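Local structure of pesticidal crystal protein Cry4Aa (2C9K) at residues Asn56-Glu61 against Asn226-Lys231; Glu120-Cys125 against Ser141-Ala146; Tyr519-Arg524 against Ile537-Pro542. The protein promotes colloid-osmotic lysis by binding to midgut epithelial cells of insects, acting as a mosquito-larvicidal, pore-forming delta endotoxin. All blocks are in the same frame, centred on the assembly; numbering follows the deposited sequence.

Contact 1: residues Asn56-Glu61 against Asn226-Lys231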
# COMPACT_ATOMS: atom_id res chain seq x y z
N ASN A 56 3.58 3.82 21.07
CA ASN A 56 4.68 2.97 21.48
C ASN A 56 5.85 3.06 20.52
O ASN A 56 6.98 2.77 20.90
CB ASN A 56 4.24 1.51 21.61
CG ASN A 56 3.46 1.25 22.89
OD1 ASN A 56 3.85 1.68 23.97
ND2 ASN A 56 2.35 0.51 22.77
N ILE A 57 5.59 3.46 19.29
CA ILE A 57 6.66 3.58 18.31
C ILE A 57 7.27 4.98 18.34
O ILE A 57 8.48 5.15 18.17
CB ILE A 57 6.15 3.21 16.89
CG1 ILE A 57 5.76 4.45 16.10
CG2 ILE A 57 4.96 2.28 16.99
CD1 ILE A 57 6.88 4.96 15.22
N ILE A 58 6.44 5.99 18.58
CA ILE A 58 6.92 7.37 18.64
C ILE A 58 7.50 7.66 20.02
O ILE A 58 8.25 8.61 20.21
CB ILE A 58 5.79 8.36 18.35
CG1 ILE A 58 5.28 8.16 16.92
CG2 ILE A 58 6.28 9.78 18.54
CD1 ILE A 58 4.19 9.11 16.53
N LYS A 59 7.13 6.80 20.97
CA LYS A 59 7.57 6.89 22.35
C LYS A 59 7.55 8.28 23.00
O LYS A 59 8.46 8.65 23.73
CB LYS A 59 8.96 6.27 22.49
CG LYS A 59 9.01 4.80 22.05
CD LYS A 59 10.13 4.02 22.74
CE LYS A 59 11.52 4.60 22.45
NZ LYS A 59 12.61 3.93 23.24
N LYS A 60 6.50 9.05 22.72
CA LYS A 60 6.33 10.37 23.31
C LYS A 60 5.14 10.21 24.25
O LYS A 60 4.41 9.23 24.14
CB LYS A 60 6.04 11.43 22.24
CG LYS A 60 5.86 12.84 22.79
CD LYS A 60 5.92 13.88 21.67
CE LYS A 60 5.91 15.30 22.23
NZ LYS A 60 6.22 16.31 21.17
N GLU A 61 4.92 11.16 25.15
CA GLU A 61 3.81 10.97 26.08
C GLU A 61 2.74 12.03 26.27
O GLU A 61 2.96 13.22 26.04
CB GLU A 61 4.37 10.60 27.45
CG GLU A 61 5.38 9.48 27.39
CD GLU A 61 5.45 8.69 28.68
OE1 GLU A 61 4.50 7.91 28.94
OE2 GLU A 61 6.44 8.85 29.42
N ASN A 226 11.07 4.31 9.99
CA ASN A 226 10.63 3.23 9.13
C ASN A 226 9.44 2.44 9.70
O ASN A 226 8.54 2.05 8.96
CB ASN A 226 11.80 2.29 8.85
CG ASN A 226 11.45 1.20 7.87
OD1 ASN A 226 11.24 1.46 6.68
ND2 ASN A 226 11.38 -0.03 8.36
N THR A 227 9.44 2.20 11.01
CA THR A 227 8.35 1.44 11.62
C THR A 227 7.04 2.20 11.47
O THR A 227 6.02 1.65 11.07
CB THR A 227 8.63 1.18 13.12
OG1 THR A 227 9.84 0.43 13.25
CG2 THR A 227 7.50 0.38 13.74
N TYR A 228 7.08 3.49 11.81
CA TYR A 228 5.90 4.32 11.72
C TYR A 228 5.31 4.32 10.30
O TYR A 228 4.09 4.37 10.12
CB TYR A 228 6.25 5.75 12.13
CG TYR A 228 5.12 6.71 11.95
CD1 TYR A 228 4.02 6.69 12.81
CD2 TYR A 228 5.13 7.63 10.92
CE1 TYR A 228 2.97 7.59 12.64
CE2 TYR A 228 4.09 8.53 10.74
CZ TYR A 228 3.02 8.50 11.60
OH TYR A 228 2.01 9.42 11.42
N ARG A 229 6.20 4.24 9.31
CA ARG A 229 5.82 4.23 7.90
C ARG A 229 5.15 2.91 7.51
O ARG A 229 4.13 2.89 6.82
CB ARG A 229 7.06 4.46 7.02
CG ARG A 229 6.81 4.33 5.52
CD ARG A 229 8.01 4.81 4.72
NE ARG A 229 9.22 4.04 5.01
CZ ARG A 229 10.44 4.42 4.67
NH1 ARG A 229 10.62 5.57 4.02
NH2 ARG A 229 11.48 3.68 4.99
N THR A 230 5.73 1.82 7.97
CA THR A 230 5.19 0.51 7.67
C THR A 230 3.82 0.32 8.32
O THR A 230 2.90 -0.17 7.69
CB THR A 230 6.14 -0.58 8.15
OG1 THR A 230 7.39 -0.44 7.46
CG2 THR A 230 5.56 -1.96 7.88
N LYS A 231 3.70 0.72 9.59
CA LYS A 231 2.43 0.56 10.31
C LYS A 231 1.35 1.47 9.73
O LYS A 231 0.23 1.02 9.51
CB LYS A 231 2.60 0.87 11.80
CG LYS A 231 3.73 0.10 12.48
CD LYS A 231 3.58 -1.40 12.32
CE LYS A 231 4.87 -2.14 12.69
NZ LYS A 231 5.12 -2.26 14.16
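Ile57 and Tyr228 make the central touch, with the isoleucine laid across the tyrosine side chain at about a right angle. Its CD1 methyl comes against the root of the tyrosine, 3.3 Å from Tyr228 CB, and approaches the ring obliquely, with Tyr228 CG 4.1 Å from Ile57 CD1. Beside it, the Thr227 methyl supplies a looser contact: Thr227 CG2 is 4.4 Å from Ile57 CB. The aromatic ring is met a second time by Ile58, whose CG1-CD1 arm is fully extended (chi2 -179°) and brings Ile58 CD1 to 4.4 Å from Tyr228 CE1. With CG anti to the backbone N (chi1 175°), Tyr228 presents one ring to both isoleucines. The touch is entirely apolar. It joins the C-terminal turn of helix 46-58 to helix 222-240 within the helical N-terminal domain of the delta endotoxin, the part associated with pore formation in this family. Helix 183-208 completes the cluster, since Ile208 touches both Ile57 and Tyr228. Ile58 also rests on Tyr134 and Ile137 of helix 129-137. Just beyond, Lys59, with positive phi, is the first residue to leave the helix. On the side of helix 222-240 turned away from Ile57, Arg229 NH2 donates to Asn226 OD1 at 2.8 Å, a nearly straight bond (168°) that lies in the amide carbonyl plane on a lone pair and close to the guanidinium plane. The other terminal nitrogen of Arg229 forms a salt bridge with Glu283, while Asn226 ND2 is bonded to the carbonyl of Tyr264 in strand 262-267.

Contact 2: residues Glu120-Cys125 against Ser141-Ala146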
# COMPACT_ATOMS: atom_id res chain seq x y z
N GLU A 120 -15.00 15.98 16.71
CA GLU A 120 -14.89 15.82 18.16
C GLU A 120 -13.53 15.20 18.45
O GLU A 120 -12.72 15.75 19.20
CB GLU A 120 -16.00 14.89 18.67
CG GLU A 120 -16.26 14.97 20.16
CD GLU A 120 -17.40 14.05 20.61
OE1 GLU A 120 -18.42 13.95 19.87
OE2 GLU A 120 -17.28 13.43 21.69
N LEU A 121 -13.28 14.05 17.82
CA LEU A 121 -12.03 13.32 17.97
C LEU A 121 -10.83 14.24 17.85
O LEU A 121 -10.01 14.32 18.77
CB LEU A 121 -11.94 12.23 16.91
CG LEU A 121 -10.62 11.45 16.87
CD1 LEU A 121 -10.45 10.71 18.18
CD2 LEU A 121 -10.61 10.50 15.70
N VAL A 122 -10.73 14.93 16.73
CA VAL A 122 -9.60 15.83 16.49
C VAL A 122 -9.51 17.04 17.43
O VAL A 122 -8.42 17.47 17.79
CB VAL A 122 -9.61 16.34 15.02
CG1 VAL A 122 -8.62 17.47 14.84
CG2 VAL A 122 -9.27 15.19 14.08
N ASN A 123 -10.65 17.58 17.84
CA ASN A 123 -10.63 18.74 18.71
C ASN A 123 -10.51 18.43 20.20
O ASN A 123 -10.38 19.34 21.01
CB ASN A 123 -11.85 19.62 18.43
CG ASN A 123 -11.86 20.13 17.00
OD1 ASN A 123 -10.92 20.79 16.56
ND2 ASN A 123 -12.92 19.83 16.26
N SER A 124 -10.53 17.16 20.55
CA SER A 124 -10.39 16.77 21.95
C SER A 124 -8.92 16.50 22.25
O SER A 124 -8.57 15.45 22.81
CB SER A 124 -11.23 15.53 22.25
OG SER A 124 -12.61 15.81 22.11
N CYS A 125 -8.06 17.45 21.90
CA CYS A 125 -6.62 17.31 22.10
C CYS A 125 -6.07 18.19 23.22
O CYS A 125 -6.75 19.10 23.70
CB CYS A 125 -5.89 17.63 20.79
SG CYS A 125 -5.95 19.38 20.31
N SER A 141 -4.74 6.69 12.92
CA SER A 141 -5.19 5.38 12.46
C SER A 141 -6.67 5.14 12.79
O SER A 141 -7.39 4.55 12.00
CB SER A 141 -4.30 4.26 13.03
OG SER A 141 -4.53 4.02 14.40
N SER A 142 -7.12 5.59 13.95
CA SER A 142 -8.52 5.44 14.33
C SER A 142 -9.34 6.41 13.47
O SER A 142 -10.46 6.11 13.04
CB SER A 142 -8.71 5.77 15.81
OG SER A 142 -7.86 4.97 16.62
N TYR A 143 -8.77 7.58 13.23
CA TYR A 143 -9.42 8.58 12.41
C TYR A 143 -9.78 7.94 11.08
O TYR A 143 -10.91 8.07 10.59
CB TYR A 143 -8.47 9.75 12.16
CG TYR A 143 -9.05 10.82 11.27
CD1 TYR A 143 -9.86 11.83 11.80
CD2 TYR A 143 -8.80 10.83 9.91
CE1 TYR A 143 -10.40 12.81 10.98
CE2 TYR A 143 -9.35 11.80 9.08
CZ TYR A 143 -10.15 12.79 9.63
OH TYR A 143 -10.68 13.78 8.82
N ALA A 144 -8.81 7.25 10.49
CA ALA A 144 -8.99 6.60 9.20
C ALA A 144 -10.17 5.66 9.16
O ALA A 144 -11.03 5.79 8.30
CB ALA A 144 -7.71 5.86 8.80
N GLN A 145 -10.23 4.71 10.09
CA GLN A 145 -11.36 3.78 10.11
C GLN A 145 -12.68 4.54 10.14
O GLN A 145 -13.63 4.18 9.44
CB GLN A 145 -11.26 2.85 11.31
CG GLN A 145 -10.16 1.80 11.21
CD GLN A 145 -10.31 0.93 9.97
OE1 GLN A 145 -11.42 0.60 9.57
NE2 GLN A 145 -9.19 0.56 9.37
N ALA A 146 -12.75 5.59 10.94
CA ALA A 146 -13.96 6.40 11.05
C ALA A 146 -14.32 7.01 9.69
O ALA A 146 -15.44 6.84 9.21
CB ALA A 146 -13.77 7.50 12.08
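Tyr143 is met by Leu121 and Val122, neighbours on the last turn of helix 103-123. Near its root, Leu121 CD2 lies 4.0 Å from Tyr143 CA, and Tyr143 CB is at about the same distance from that methyl, 4.2 Å from Leu121 CD2. Further out, the ring begins with CG anti to the backbone N (chi1 178°), which carries the aromatic group along the flank of helix 103-123. Tyr143 CD1 is then touched twice: Leu121 CD2 comes in at the ring edge, near the ring plane, 4.2 Å from Tyr143 CD1, and Val122 CG2 comes in obliquely. The same valine methyl, CG2, continues to the next ring atom, Tyr143 CE1, at 4.1 Å. Beyond that point the ring leaves these two residues; elsewhere it touches Ile118, one turn earlier on helix 103-123, and meets the ring of Tyr196 with the planes at about 50°. Leu121 itself also packs on Leu74 of helix 64-74.

The end of helix 103-123 is secured by polar groups. Ser124 OG donates to the Glu120 carbonyl, 2.9 Å from Glu120 O, from a position well above the carbonyl plane (49° out of it). The carbonyls of Leu121 and Val122 accept bonds from Tyr135 and Asn136 of helix 129-137. Ser124 centres an inverse gamma turn leading to Cys125, whose disulfide to Cys132 ties this exit to the following short helix.

Helix 140-164 also touches helices 5-16 and 46-58 through Ser141, Ser142 and Gln145. Such surrounding by other helices fits the central helix of the delta-endotoxin helical bundle, here joined to its antiparallel partner, helix 103-123; in relatives this hairpin is thought to enter the membrane.

Contact 3: residues Tyr519-Arg524 against Ile537-Pro542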
# COMPACT_ATOMS: atom_id res chain seq x y z
N TYR A 519 -13.58 -1.35 -24.95
CA TYR A 519 -13.34 -0.46 -23.83
C TYR A 519 -13.05 0.95 -24.27
O TYR A 519 -13.10 1.29 -25.45
CB TYR A 519 -12.11 -0.92 -23.02
CG TYR A 519 -12.13 -2.33 -22.50
CD1 TYR A 519 -11.91 -3.41 -23.36
CD2 TYR A 519 -12.35 -2.59 -21.15
CE1 TYR A 519 -11.92 -4.73 -22.89
CE2 TYR A 519 -12.36 -3.90 -20.66
CZ TYR A 519 -12.15 -4.96 -21.53
OH TYR A 519 -12.18 -6.25 -21.05
N PHE A 520 -12.75 1.76 -23.27
CA PHE A 520 -12.32 3.13 -23.44
C PHE A 520 -11.17 3.10 -22.44
O PHE A 520 -11.36 2.62 -21.32
CB PHE A 520 -13.39 4.15 -23.00
CG PHE A 520 -14.41 4.44 -24.06
CD1 PHE A 520 -15.77 4.40 -23.77
CD2 PHE A 520 -14.02 4.68 -25.38
CE1 PHE A 520 -16.72 4.59 -24.77
CE2 PHE A 520 -14.97 4.87 -26.39
CZ PHE A 520 -16.32 4.82 -26.08
N ILE A 521 -9.98 3.51 -22.83
CA ILE A 521 -8.93 3.50 -21.84
C ILE A 521 -8.87 4.94 -21.30
O ILE A 521 -8.88 5.90 -22.07
CB ILE A 521 -7.55 2.93 -22.44
CG1 ILE A 521 -6.46 3.98 -22.38
CG2 ILE A 521 -7.76 2.38 -23.84
CD1 ILE A 521 -5.88 4.13 -21.02
N ARG A 522 -8.89 5.07 -19.97
CA ARG A 522 -8.89 6.36 -19.28
C ARG A 522 -7.64 6.52 -18.42
O ARG A 522 -7.17 5.55 -17.84
CB ARG A 522 -10.14 6.44 -18.40
CG ARG A 522 -10.33 7.73 -17.68
CD ARG A 522 -11.64 7.72 -16.93
NE ARG A 522 -11.57 6.99 -15.67
CZ ARG A 522 -12.63 6.76 -14.88
NH1 ARG A 522 -13.83 7.20 -15.24
NH2 ARG A 522 -12.49 6.12 -13.73
N ILE A 523 -7.11 7.73 -18.33
CA ILE A 523 -5.89 7.98 -17.56
C ILE A 523 -6.05 8.93 -16.37
O ILE A 523 -6.69 9.98 -16.48
CB ILE A 523 -4.79 8.53 -18.51
CG1 ILE A 523 -4.20 7.40 -19.33
CG2 ILE A 523 -3.70 9.23 -17.73
CD1 ILE A 523 -3.25 7.90 -20.38
N ARG A 524 -5.46 8.56 -15.23
CA ARG A 524 -5.49 9.39 -14.02
C ARG A 524 -4.09 9.95 -13.90
O ARG A 524 -3.15 9.24 -13.54
CB ARG A 524 -5.83 8.55 -12.77
CG ARG A 524 -6.04 9.37 -11.49
CD ARG A 524 -6.68 8.56 -10.37
NE ARG A 524 -7.15 9.37 -9.24
CZ ARG A 524 -6.40 9.75 -8.20
NH1 ARG A 524 -5.12 9.42 -8.13
NH2 ARG A 524 -6.94 10.47 -7.22
N ILE A 537 -0.23 12.98 -25.55
CA ILE A 537 0.08 11.57 -25.34
C ILE A 537 -0.49 10.63 -26.40
O ILE A 537 -1.69 10.62 -26.66
CB ILE A 537 -0.43 11.12 -23.98
CG1 ILE A 537 -1.89 11.57 -23.83
CG2 ILE A 537 0.47 11.68 -22.89
CD1 ILE A 537 -2.48 11.36 -22.46
N ASN A 538 0.38 9.82 -26.99
CA ASN A 538 -0.04 8.88 -28.01
C ASN A 538 0.11 7.46 -27.51
O ASN A 538 1.18 7.04 -27.06
CB ASN A 538 0.76 9.09 -29.28
CG ASN A 538 0.52 10.45 -29.89
OD1 ASN A 538 -0.59 10.76 -30.31
ND2 ASN A 538 1.56 11.28 -29.91
N LEU A 539 -0.99 6.72 -27.59
CA LEU A 539 -1.07 5.34 -27.14
C LEU A 539 -1.13 4.43 -28.36
O LEU A 539 -2.07 4.51 -29.15
CB LEU A 539 -2.36 5.16 -26.34
CG LEU A 539 -2.44 4.36 -25.04
CD1 LEU A 539 -3.91 4.06 -24.78
CD2 LEU A 539 -1.63 3.08 -25.12
N SER A 540 -0.12 3.59 -28.53
CA SER A 540 -0.12 2.67 -29.65
C SER A 540 -0.33 1.25 -29.16
O SER A 540 0.48 0.72 -28.40
CB SER A 540 1.19 2.74 -30.43
OG SER A 540 1.21 3.86 -31.30
N ILE A 541 -1.45 0.66 -29.57
CA ILE A 541 -1.74 -0.71 -29.21
C ILE A 541 -1.63 -1.50 -30.51
O ILE A 541 -2.58 -1.55 -31.31
CB ILE A 541 -3.15 -0.87 -28.62
CG1 ILE A 541 -3.32 0.06 -27.42
CG2 ILE A 541 -3.37 -2.30 -28.18
CD1 ILE A 541 -4.65 -0.09 -26.71
N PRO A 542 -0.45 -2.08 -30.76
CA PRO A 542 -0.17 -2.87 -31.96
C PRO A 542 -1.28 -3.86 -32.24
O PRO A 542 -1.64 -4.66 -31.39
CB PRO A 542 1.14 -3.55 -31.61
CG PRO A 542 1.84 -2.50 -30.82
CD PRO A 542 0.74 -2.00 -29.90
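Ile523 turns its CG1 branch beside the backbone N (chi1 -77°) and then runs it out straight, while Ile537 holds CG1 between its backbone N and carbonyl carbon (chi1 49°) before extending in the same way. The two arms therefore approach end on, tip to tip, with Ile523 CD1 4.1 Å from Ile537 CD1. A second pair, two residues along each strand, also reaches tip to tip, but here the touch is made by Ile521 CG1, 3.5 Å from Leu539 CD1. The backbones stay well apart, Ile521 CA being 9.7 Å from Leu539 CA. These are the facing layers of the beta sandwich of the C-terminal toxin domain: strand 517-527 belongs to one sheet and strand 536-541 to the other, and their inward residues meet end to end in the core between. Phe589 of strand 584-591 touches both Ile523 and Leu539, and Ile605 and Ile602 of strand 600-609 support Ile521 and Ile523 respectively. Ile537 rests in addition on Phe502 and Leu551. Arg522 and Arg524, alternating with Ile521 and Ile523 along the strand, lie on its other side. They form salt bridges with Glu606 and Asp603, respectively, of the neighbouring strand 600-609, and Arg522 also makes a cation-pi contact with Tyr251.

Overall arrangement
Contacts 1 and 2 belong to the helical N-terminal domain, contact 3 to the C-terminal beta sandwich. Along the chain, contact 2 is nested inside the loop closed by contact 1, which joins helix 46-58 to the much later helix 222-240; contact 3 follows after both. The first two have centres about 18 Å apart and nearest atoms about 7 Å apart, without touching, although helices 46-58, 129-137 and 183-208 reach residues of both. Contact 3 has its centre about 41 Å from each and lies across the chain's centre from contact 1. The helical and sheet cores therefore sit in separate parts of the chain, consistent with a toxin whose pore-forming bundle is a distinct module.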